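Local structure of P450 epoxidase (Sorangium cellulosum, 1Q5D) at residues I41-W44 with S49-L52; T129-L134 with F383-E388; L277-A282 with D347-T352. The protein is a cytochrome P450, a mainly helical haem protein of bacterial origin that holds its haem group in a pocket inside the fold. One frame throughout, in Å; residues are numbered along the deposited sequence.

Interaction 1 lies in the mixed sheet, whereas interactions 2 and 3 join helices of the P450 fold to a helix end and a loop. The centre of interaction 1 is about 43 Å from that of interaction 2, on the opposite side of the chain's centre, and about 34 Å from that of interaction 3. Along the chain the hairpin comes first; 277-282 and 347-352 then fall inside the long loop closed by 129-134 and 383-388. These last two contacts have centres about 20 Å apart and touch: Lys281 NZ probably hydrogen-bonds to Pro387 O, and Leu277 packs on Phe383. Helix 274-282 thus meets the end of helix 368-385 here, and the 347-352 turn through interaction 3.

Interaction 1: residues I41-W44 with S49-L52; sequences IFYW and SWVL
Ile41-Trp44 and Ser49-Leu52 form a beta hairpin, the antiparallel outer pair of the mixed sheet found beside the helical body of the P450 fold. Phe42 and Val51 make a hydrogen-bonded pair: Phe42 N donates a hydrogen bond to Val51 O at 3.1 Å, and Val51 N reaches Phe42 O at 2.7 Å. Nearer the turn Trp44 N donates to Ser49 O at 2.8 Å, while the return bond from Ser49 N to Trp44 O is weak.

On the face that carries Tyr43 and Trp50, the aromatic rings meet in a T-shape. Tyr43 brings its edge, led by CD1, over the middle of the indole, and CD1 comes within 3.6 Å of Trp50 CE2; the planes are turned 87° apart. Further along, Ile41 CD1 meets Leu52 CD2 at 3.8 Å, two branched side chains lying side by side. On the other face, with Trp44, Ser49 and Val51, Phe42 has CG between its backbone N and carbonyl carbon (chi1 67°), which lays the ring against its partner rather than away from it. Val51 CB then sits over the ring face, 3.7 Å from the centroid of Phe42, as a CH-pi contact. The beta-branched Val51 also suits an extended strand, and its CG2 touches Trp44 CB at 3.7 Å. Small Ser49 is buried beside Trp44, and its OG has no partner in the model.

Trp50 NE1 is held by Glu324, and Phe17 packs against both Phe42 and Trp44. Strand 49-52 pairs through its backbone with strand 325-329, leaving 41-44 as an outermost strand; Leu52 rests on helix 55-62, while Ile41 and Trp50 touch Ala318 and Ile320 of strand 318-320.

Interaction 2: residues T129-L134 with F383-E388; sequences TVDQLL and FRRFPE
Leu134 and Phe386 both set CG beside the backbone N and anti to the carbonyl carbon, with chi1 at -77° in the leucine and -51° in the phenylalanine. These torsions send the two side chains across the gap from facing backbones, where they slide past each other in opposite directions. Leu134 CD2 meets Phe386 CE1 at 3.8 Å, and CD1 of the leucine lies a little farther from the same carbon, at 4.2 Å. Contact is therefore made by the methyl fork of Leu134 against the CE1 corner of the ring, and not by its stem. Leucine and phenylalanine suit the place, since both offer apolar surface with no polar atom to satisfy.

The backbones stay well apart, the nearest CA atoms, of Leu134 and Arg385, being 9.1 Å from each other. Helices 123-137 and 368-385 correspond to the D and L helices of the P450 fold, members of its conserved helical core. Phe386 is the first residue beyond helix 368-385 to leave helical backbone angles, and Pro387, which has no N-H to give to a helical bond, suits the position after it.

Nearer the surface, Asp131 and Arg385 bring opposite charges together, with Arg385 NH2 facing Asp131 OD1. These two atoms are modelled too close to each other, so a salt bridge is plausible but its detailed geometry is doubtful. Asp131 OD1 also accepts from Gln127 NE2, one turn back in its own helix. Next to Asp131, buried Val130 packs on Ile377, Ala378 and Thr381 of helix 368-385, and Tyr149 touches Leu134, while Phe386 also touches Ser138 and Leu413.

Interaction 3: residues L277-A282 with D347-T352; sequences LELVKA and DVRRDT
The turn that packs against Leu279 is held by two bonds to Asp347: Asp347 O accepts from Arg350 N at 3.0 Å, closing a type I beta turn, and Asp347 OD1 accepts from Arg349 N at 3.1 Å. The second bond makes an Asx turn, a role for which the short aspartate side chain is well suited; the N-H arrives from above the carboxylate plane, 55° out of it.

So braced, the turn presents Val348 and Arg349 to the helix. Leu279 CD1 touches both Val348 CG2 and Arg349 NE, each at 3.9 Å, and Leu279 CD2 lies 3.7 Å from both NE and NH2 of Arg349. The arginine chain, extended from CG to NE, crosses the leucine at about a right angle; its guanidinium end lies against Leu279, while NH2 also forms a salt bridge with Glu283.

Helix 274-282 and this loop both border helix 287-297, the P450 K helix, where Val348 rests on Ala290 and Val280 on Met287. Arg350 NE forms a salt bridge with Glu293, the glutamate of the ExxR motif, and Asn289 ties down the backbone oxygens of Val348 and Arg350.

Interaction 1: residues I41-W44 with S49-L52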
loop_
_atom_site.group_PDB
_atom_site.type_symbol
_atom_site.label_atom_id
_atom_site.label_comp_id
_atom_site.label_asym_id
_atom_site.label_seq_id
_atom_site.Cartn_x
_atom_site.Cartn_y
_atom_site.Cartn_z
ATOM N N ILE A 41 -7.470 -16.835 16.278
ATOM C CA ILE A 41 -7.581 -15.485 16.831
ATOM C C ILE A 41 -6.835 -15.365 18.162
ATOM O O ILE A 41 -6.806 -16.299 18.970
ATOM C CB ILE A 41 -9.066 -15.078 17.001
ATOM C CG1 ILE A 41 -9.208 -13.565 17.238
ATOM C CG2 ILE A 41 -9.726 -15.884 18.135
ATOM C CD1 ILE A 41 -10.636 -13.067 17.219
ATOM N N PHE A 42 -6.216 -14.214 18.383
ATOM C CA PHE A 42 -5.599 -13.935 19.664
ATOM C C PHE A 42 -5.634 -12.446 19.932
ATOM O O PHE A 42 -5.791 -11.643 18.996
ATOM C CB PHE A 42 -4.172 -14.476 19.709
ATOM C CG PHE A 42 -3.208 -13.775 18.785
ATOM C CD1 PHE A 42 -2.535 -12.624 19.199
ATOM C CD2 PHE A 42 -2.939 -14.289 17.521
ATOM C CE1 PHE A 42 -1.631 -11.993 18.365
ATOM C CE2 PHE A 42 -2.029 -13.657 16.678
ATOM C CZ PHE A 42 -1.374 -12.498 17.109
ATOM N N TYR A 43 -5.511 -12.074 21.208
ATOM C CA TYR A 43 -5.450 -10.664 21.556
ATOM C C TYR A 43 -3.995 -10.206 21.611
ATOM O O TYR A 43 -3.147 -10.827 22.269
ATOM C CB TYR A 43 -6.147 -10.371 22.891
ATOM C CG TYR A 43 -6.439 -8.905 23.078
ATOM C CD1 TYR A 43 -7.611 -8.351 22.595
ATOM C CD2 TYR A 43 -5.528 -8.065 23.720
ATOM C CE1 TYR A 43 -7.883 -7.008 22.747
ATOM C CE2 TYR A 43 -5.790 -6.713 23.880
ATOM C CZ TYR A 43 -6.974 -6.194 23.391
ATOM O OH TYR A 43 -7.262 -4.857 23.531
ATOM N N TRP A 44 -3.713 -9.116 20.908
ATOM C CA TRP A 44 -2.367 -8.574 20.816
ATOM C C TRP A 44 -2.255 -7.449 21.831
ATOM O O TRP A 44 -2.809 -6.380 21.629
ATOM C CB TRP A 44 -2.118 -8.015 19.410
ATOM C CG TRP A 44 -0.756 -7.399 19.211
ATOM C CD1 TRP A 44 0.379 -7.616 19.957
ATOM C CD2 TRP A 44 -0.384 -6.472 18.190
ATOM N NE1 TRP A 44 1.426 -6.868 19.464
ATOM C CE2 TRP A 44 0.984 -6.164 18.372
ATOM C CE3 TRP A 44 -1.069 -5.875 17.121
ATOM C CZ2 TRP A 44 1.667 -5.280 17.543
ATOM C CZ3 TRP A 44 -0.394 -4.994 16.308
ATOM C CH2 TRP A 44 0.970 -4.718 16.509
ATOM N N SER A 49 -5.616 -5.017 20.291
ATOM C CA SER A 49 -6.642 -5.467 19.360
ATOM C C SER A 49 -6.563 -6.964 19.145
ATOM O O SER A 49 -5.543 -7.582 19.418
ATOM C CB SER A 49 -6.493 -4.747 18.017
ATOM O OG SER A 49 -5.360 -5.226 17.335
ATOM N N TRP A 50 -7.658 -7.542 18.667
ATOM C CA TRP A 50 -7.667 -8.939 18.264
ATOM C C TRP A 50 -6.944 -9.109 16.931
ATOM O O TRP A 50 -6.899 -8.169 16.139
ATOM C CB TRP A 50 -9.108 -9.400 18.125
ATOM C CG TRP A 50 -9.846 -9.397 19.424
ATOM C CD1 TRP A 50 -10.717 -8.439 19.883
ATOM C CD2 TRP A 50 -9.780 -10.401 20.437
ATOM N NE1 TRP A 50 -11.201 -8.800 21.118
ATOM C CE2 TRP A 50 -10.635 -9.997 21.484
ATOM C CE3 TRP A 50 -9.095 -11.619 20.561
ATOM C CZ2 TRP A 50 -10.827 -10.767 22.635
ATOM C CZ3 TRP A 50 -9.274 -12.374 21.723
ATOM C CH2 TRP A 50 -10.138 -11.943 22.734
ATOM N N VAL A 51 -6.417 -10.311 16.679
ATOM C CA VAL A 51 -5.655 -10.613 15.460
ATOM C C VAL A 51 -6.194 -11.902 14.845
ATOM O O VAL A 51 -6.217 -12.954 15.506
ATOM C CB VAL A 51 -4.156 -10.792 15.757
ATOM C CG1 VAL A 51 -3.389 -11.236 14.513
ATOM C CG2 VAL A 51 -3.547 -9.489 16.299
ATOM N N LEU A 52 -6.629 -11.829 13.590
ATOM C CA LEU A 52 -7.104 -13.018 12.877
ATOM C C LEU A 52 -6.020 -13.565 11.958
ATOM O O LEU A 52 -5.458 -12.827 11.128
ATOM C CB LEU A 52 -8.381 -12.698 12.097
ATOM C CG LEU A 52 -9.609 -12.426 12.968
ATOM C CD1 LEU A 52 -10.687 -11.704 12.183
ATOM C CD2 LEU A 52 -10.142 -13.739 13.539
#

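Interaction 2: residues T129-L134 with F383-E388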
loop_
_atom_site.group_PDB
_atom_site.type_symbol
_atom_site.label_atom_id
_atom_site.label_comp_id
_atom_site.label_asym_id
_atom_site.label_seq_id
_atom_site.Cartn_x
_atom_site.Cartn_y
_atom_site.Cartn_z
ATOM N N THR A 129 10.269 7.705 -16.882
ATOM C CA THR A 129 10.840 7.874 -15.550
ATOM C C THR A 129 11.784 6.705 -15.250
ATOM O O THR A 129 12.929 6.909 -14.855
ATOM C CB THR A 129 9.712 7.974 -14.517
ATOM O OG1 THR A 129 8.868 9.087 -14.856
ATOM C CG2 THR A 129 10.259 8.345 -13.136
ATOM N N VAL A 130 11.302 5.489 -15.502
ATOM C CA VAL A 130 12.076 4.268 -15.336
ATOM C C VAL A 130 13.372 4.311 -16.171
ATOM O O VAL A 130 14.445 3.918 -15.698
ATOM C CB VAL A 130 11.186 3.045 -15.692
ATOM C CG1 VAL A 130 12.011 1.843 -16.150
ATOM C CG2 VAL A 130 10.268 2.695 -14.512
ATOM N N ASP A 131 13.267 4.828 -17.396
ATOM C CA ASP A 131 14.420 4.966 -18.276
ATOM C C ASP A 131 15.445 5.912 -17.685
ATOM O O ASP A 131 16.634 5.603 -17.654
ATOM C CB ASP A 131 13.996 5.515 -19.640
ATOM C CG ASP A 131 13.172 4.529 -20.434
ATOM O OD1 ASP A 131 13.306 3.313 -20.207
ATOM O OD2 ASP A 131 12.358 4.885 -21.308
ATOM N N GLN A 132 14.981 7.075 -17.238
ATOM C CA GLN A 132 15.883 8.104 -16.733
ATOM C C GLN A 132 16.559 7.716 -15.412
ATOM O O GLN A 132 17.719 8.064 -15.182
ATOM C CB GLN A 132 15.202 9.481 -16.665
ATOM C CG GLN A 132 14.208 9.663 -15.528
ATOM C CD GLN A 132 13.579 11.053 -15.499
ATOM O OE1 GLN A 132 12.528 11.254 -14.878
ATOM N NE2 GLN A 132 14.218 12.013 -16.165
ATOM N N LEU A 133 15.857 6.958 -14.576
ATOM C CA LEU A 133 16.456 6.464 -13.336
ATOM C C LEU A 133 17.600 5.495 -13.634
ATOM O O LEU A 133 18.670 5.574 -13.027
ATOM C CB LEU A 133 15.401 5.821 -12.426
ATOM C CG LEU A 133 14.398 6.786 -11.800
ATOM C CD1 LEU A 133 13.201 6.023 -11.217
ATOM C CD2 LEU A 133 15.061 7.695 -10.732
ATOM N N LEU A 134 17.384 4.606 -14.600
ATOM C CA LEU A 134 18.397 3.620 -14.969
ATOM C C LEU A 134 19.600 4.255 -15.676
ATOM O O LEU A 134 20.742 3.861 -15.443
ATOM C CB LEU A 134 17.784 2.490 -15.812
ATOM C CG LEU A 134 16.971 1.436 -15.035
ATOM C CD1 LEU A 134 16.267 0.470 -15.962
ATOM C CD2 LEU A 134 17.862 0.669 -14.061
ATOM N N PHE A 383 15.002 -5.974 -15.568
ATOM C CA PHE A 383 15.475 -7.315 -15.904
ATOM C C PHE A 383 15.726 -7.522 -17.400
ATOM O O PHE A 383 16.528 -8.373 -17.772
ATOM C CB PHE A 383 14.507 -8.389 -15.377
ATOM C CG PHE A 383 14.712 -8.711 -13.923
ATOM C CD1 PHE A 383 13.718 -8.433 -12.988
ATOM C CD2 PHE A 383 15.915 -9.259 -13.485
ATOM C CE1 PHE A 383 13.915 -8.701 -11.637
ATOM C CE2 PHE A 383 16.117 -9.545 -12.146
ATOM C CZ PHE A 383 15.111 -9.268 -11.214
ATOM N N ARG A 384 15.030 -6.762 -18.247
ATOM C CA ARG A 384 15.264 -6.822 -19.694
ATOM C C ARG A 384 16.570 -6.117 -20.027
ATOM O O ARG A 384 17.327 -6.552 -20.892
ATOM C CB ARG A 384 14.113 -6.161 -20.469
ATOM C CG ARG A 384 12.976 -7.097 -20.834
ATOM C CD ARG A 384 12.052 -6.569 -21.930
ATOM N NE ARG A 384 11.377 -5.328 -21.541
ATOM C CZ ARG A 384 10.261 -5.271 -20.821
ATOM N NH1 ARG A 384 9.678 -6.375 -20.395
ATOM N NH2 ARG A 384 9.724 -4.106 -20.522
ATOM N N ARG A 385 16.831 -5.024 -19.324
ATOM C CA ARG A 385 18.029 -4.238 -19.557
ATOM C C ARG A 385 19.261 -4.818 -18.862
ATOM O O ARG A 385 20.387 -4.652 -19.339
ATOM C CB ARG A 385 17.802 -2.796 -19.115
ATOM C CG ARG A 385 17.858 -1.796 -20.250
ATOM C CD ARG A 385 16.499 -1.396 -20.811
ATOM N NE ARG A 385 16.214 0.003 -20.507
ATOM C CZ ARG A 385 15.147 0.677 -20.915
ATOM N NH1 ARG A 385 14.214 0.105 -21.672
ATOM N NH2 ARG A 385 15.010 1.937 -20.544
ATOM N N PHE A 386 19.043 -5.496 -17.736
ATOM C CA PHE A 386 20.138 -6.086 -16.972
ATOM C C PHE A 386 19.779 -7.505 -16.519
ATOM O O PHE A 386 19.627 -7.771 -15.322
ATOM C CB PHE A 386 20.497 -5.195 -15.775
ATOM C CG PHE A 386 20.729 -3.754 -16.139
ATOM C CD1 PHE A 386 19.680 -2.842 -16.127
ATOM C CD2 PHE A 386 21.996 -3.308 -16.494
ATOM C CE1 PHE A 386 19.888 -1.511 -16.466
ATOM C CE2 PHE A 386 22.214 -1.987 -16.827
ATOM C CZ PHE A 386 21.159 -1.084 -16.818
ATOM N N PRO A 387 19.662 -8.420 -17.481
ATOM C CA PRO A 387 19.188 -9.788 -17.213
ATOM C C PRO A 387 20.079 -10.602 -16.271
ATOM O O PRO A 387 19.622 -11.591 -15.698
ATOM C CB PRO A 387 19.172 -10.432 -18.610
ATOM C CG PRO A 387 20.160 -9.639 -19.395
ATOM C CD PRO A 387 19.998 -8.215 -18.903
ATOM N N GLU A 388 21.334 -10.192 -16.124
ATOM C CA GLU A 388 22.286 -10.891 -15.264
ATOM C C GLU A 388 22.398 -10.268 -13.867
ATOM O O GLU A 388 23.282 -10.637 -13.095
ATOM C CB GLU A 388 23.666 -10.935 -15.928
ATOM C CG GLU A 388 23.647 -11.367 -17.392
ATOM C CD GLU A 388 22.994 -12.725 -17.601
ATOM O OE1 GLU A 388 23.220 -13.637 -16.773
ATOM O OE2 GLU A 388 22.247 -12.880 -18.591
#

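Interaction 3: residues L277-A282 with D347-T352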
loop_
_atom_site.group_PDB
_atom_site.type_symbol
_atom_site.label_atom_id
_atom_site.label_comp_id
_atom_site.label_asym_id
_atom_site.label_seq_id
_atom_site.Cartn_x
_atom_site.Cartn_y
_atom_site.Cartn_z
ATOM N N LEU A 277 12.459 -16.173 -12.253
ATOM C CA LEU A 277 13.012 -15.212 -13.205
ATOM C C LEU A 277 13.063 -15.810 -14.614
ATOM O O LEU A 277 12.687 -15.156 -15.586
ATOM C CB LEU A 277 14.402 -14.770 -12.766
ATOM C CG LEU A 277 15.113 -13.739 -13.637
ATOM C CD1 LEU A 277 14.190 -12.556 -13.967
ATOM C CD2 LEU A 277 16.387 -13.276 -12.937
ATOM N N GLU A 278 13.493 -17.066 -14.697
ATOM C CA GLU A 278 13.679 -17.745 -15.972
ATOM C C GLU A 278 12.369 -17.904 -16.726
ATOM O O GLU A 278 12.348 -17.829 -17.956
ATOM C CB GLU A 278 14.345 -19.106 -15.763
ATOM C CG GLU A 278 15.848 -19.031 -15.537
ATOM C CD GLU A 278 16.592 -18.372 -16.687
ATOM O OE1 GLU A 278 16.510 -17.131 -16.835
ATOM O OE2 GLU A 278 17.272 -19.095 -17.446
ATOM N N LEU A 279 11.281 -18.105 -15.985
ATOM C CA LEU A 279 9.956 -18.246 -16.579
ATOM C C LEU A 279 9.428 -16.922 -17.115
ATOM O O LEU A 279 8.737 -16.887 -18.140
ATOM C CB LEU A 279 8.960 -18.813 -15.564
ATOM C CG LEU A 279 9.115 -20.286 -15.179
ATOM C CD1 LEU A 279 8.259 -20.617 -13.967
ATOM C CD2 LEU A 279 8.775 -21.202 -16.351
ATOM N N VAL A 280 9.746 -15.835 -16.419
ATOM C CA VAL A 280 9.260 -14.527 -16.823
ATOM C C VAL A 280 10.068 -14.004 -18.008
ATOM O O VAL A 280 9.572 -13.201 -18.810
ATOM C CB VAL A 280 9.254 -13.522 -15.651
ATOM C CG1 VAL A 280 8.805 -12.156 -16.131
ATOM C CG2 VAL A 280 8.336 -14.020 -14.543
ATOM N N LYS A 281 11.308 -14.473 -18.119
ATOM C CA LYS A 281 12.151 -14.152 -19.259
ATOM C C LYS A 281 11.634 -14.903 -20.477
ATOM O O LYS A 281 11.556 -14.343 -21.570
ATOM C CB LYS A 281 13.610 -14.519 -18.980
ATOM C CG LYS A 281 14.374 -13.473 -18.161
ATOM C CD LYS A 281 15.772 -13.971 -17.786
ATOM C CE LYS A 281 16.641 -12.837 -17.250
ATOM N NZ LYS A 281 17.997 -13.301 -16.824
ATOM N N ALA A 282 11.265 -16.165 -20.270
ATOM C CA ALA A 282 10.714 -17.014 -21.325
ATOM C C ALA A 282 9.322 -16.556 -21.765
ATOM O O ALA A 282 9.044 -16.472 -22.961
ATOM C CB ALA A 282 10.674 -18.471 -20.871
ATOM N N ASP A 347 5.503 -19.279 -6.552
ATOM C CA ASP A 347 5.143 -19.947 -7.805
ATOM C C ASP A 347 4.438 -18.990 -8.752
ATOM O O ASP A 347 3.255 -18.767 -8.628
ATOM C CB ASP A 347 4.248 -21.151 -7.510
ATOM C CG ASP A 347 3.858 -21.915 -8.761
ATOM O OD1 ASP A 347 4.370 -21.603 -9.865
ATOM O OD2 ASP A 347 3.029 -22.839 -8.724
ATOM N N VAL A 348 5.178 -18.431 -9.700
ATOM C CA VAL A 348 4.638 -17.413 -10.596
ATOM C C VAL A 348 3.628 -17.958 -11.622
ATOM O O VAL A 348 3.061 -17.197 -12.399
ATOM C CB VAL A 348 5.774 -16.660 -11.312
ATOM C CG1 VAL A 348 6.679 -15.975 -10.294
ATOM C CG2 VAL A 348 6.583 -17.600 -12.207
ATOM N N ARG A 349 3.397 -19.269 -11.595
ATOM C CA ARG A 349 2.381 -19.912 -12.425
ATOM C C ARG A 349 1.097 -20.213 -11.648
ATOM O O ARG A 349 0.076 -20.569 -12.239
ATOM C CB ARG A 349 2.919 -21.226 -12.998
ATOM C CG ARG A 349 3.982 -21.086 -14.054
ATOM C CD ARG A 349 4.550 -22.440 -14.503
ATOM N NE ARG A 349 5.302 -22.359 -15.752
ATOM C CZ ARG A 349 4.767 -22.074 -16.936
ATOM N NH1 ARG A 349 3.465 -21.836 -17.046
ATOM N NH2 ARG A 349 5.536 -22.020 -18.019
ATOM N N ARG A 350 1.137 -20.085 -10.325
ATOM C CA ARG A 350 -0.038 -20.417 -9.537
ATOM C C ARG A 350 -1.215 -19.509 -9.861
ATOM O O ARG A 350 -1.051 -18.394 -10.359
ATOM C CB ARG A 350 0.270 -20.409 -8.038
ATOM C CG ARG A 350 0.077 -19.073 -7.345
ATOM C CD ARG A 350 0.017 -19.195 -5.813
ATOM N NE ARG A 350 1.213 -19.834 -5.288
ATOM C CZ ARG A 350 1.222 -20.962 -4.588
ATOM N NH1 ARG A 350 0.080 -21.596 -4.328
ATOM N NH2 ARG A 350 2.374 -21.459 -4.156
ATOM N N ASP A 351 -2.412 -20.002 -9.585
ATOM C CA ASP A 351 -3.584 -19.160 -9.609
ATOM C C ASP A 351 -3.520 -18.250 -8.381
ATOM O O ASP A 351 -3.514 -18.742 -7.250
ATOM C CB ASP A 351 -4.843 -20.019 -9.544
ATOM C CG ASP A 351 -6.083 -19.249 -9.900
ATOM O OD1 ASP A 351 -6.094 -18.019 -9.710
ATOM O OD2 ASP A 351 -7.106 -19.787 -10.391
ATOM N N THR A 352 -3.486 -16.937 -8.603
ATOM C CA THR A 352 -3.350 -15.987 -7.484
ATOM C C THR A 352 -4.660 -15.289 -7.186
ATOM O O THR A 352 -4.675 -14.314 -6.427
ATOM C CB THR A 352 -2.301 -14.905 -7.790
ATOM O OG1 THR A 352 -2.689 -14.207 -8.979
ATOM C CG2 THR A 352 -0.960 -15.509 -8.132
#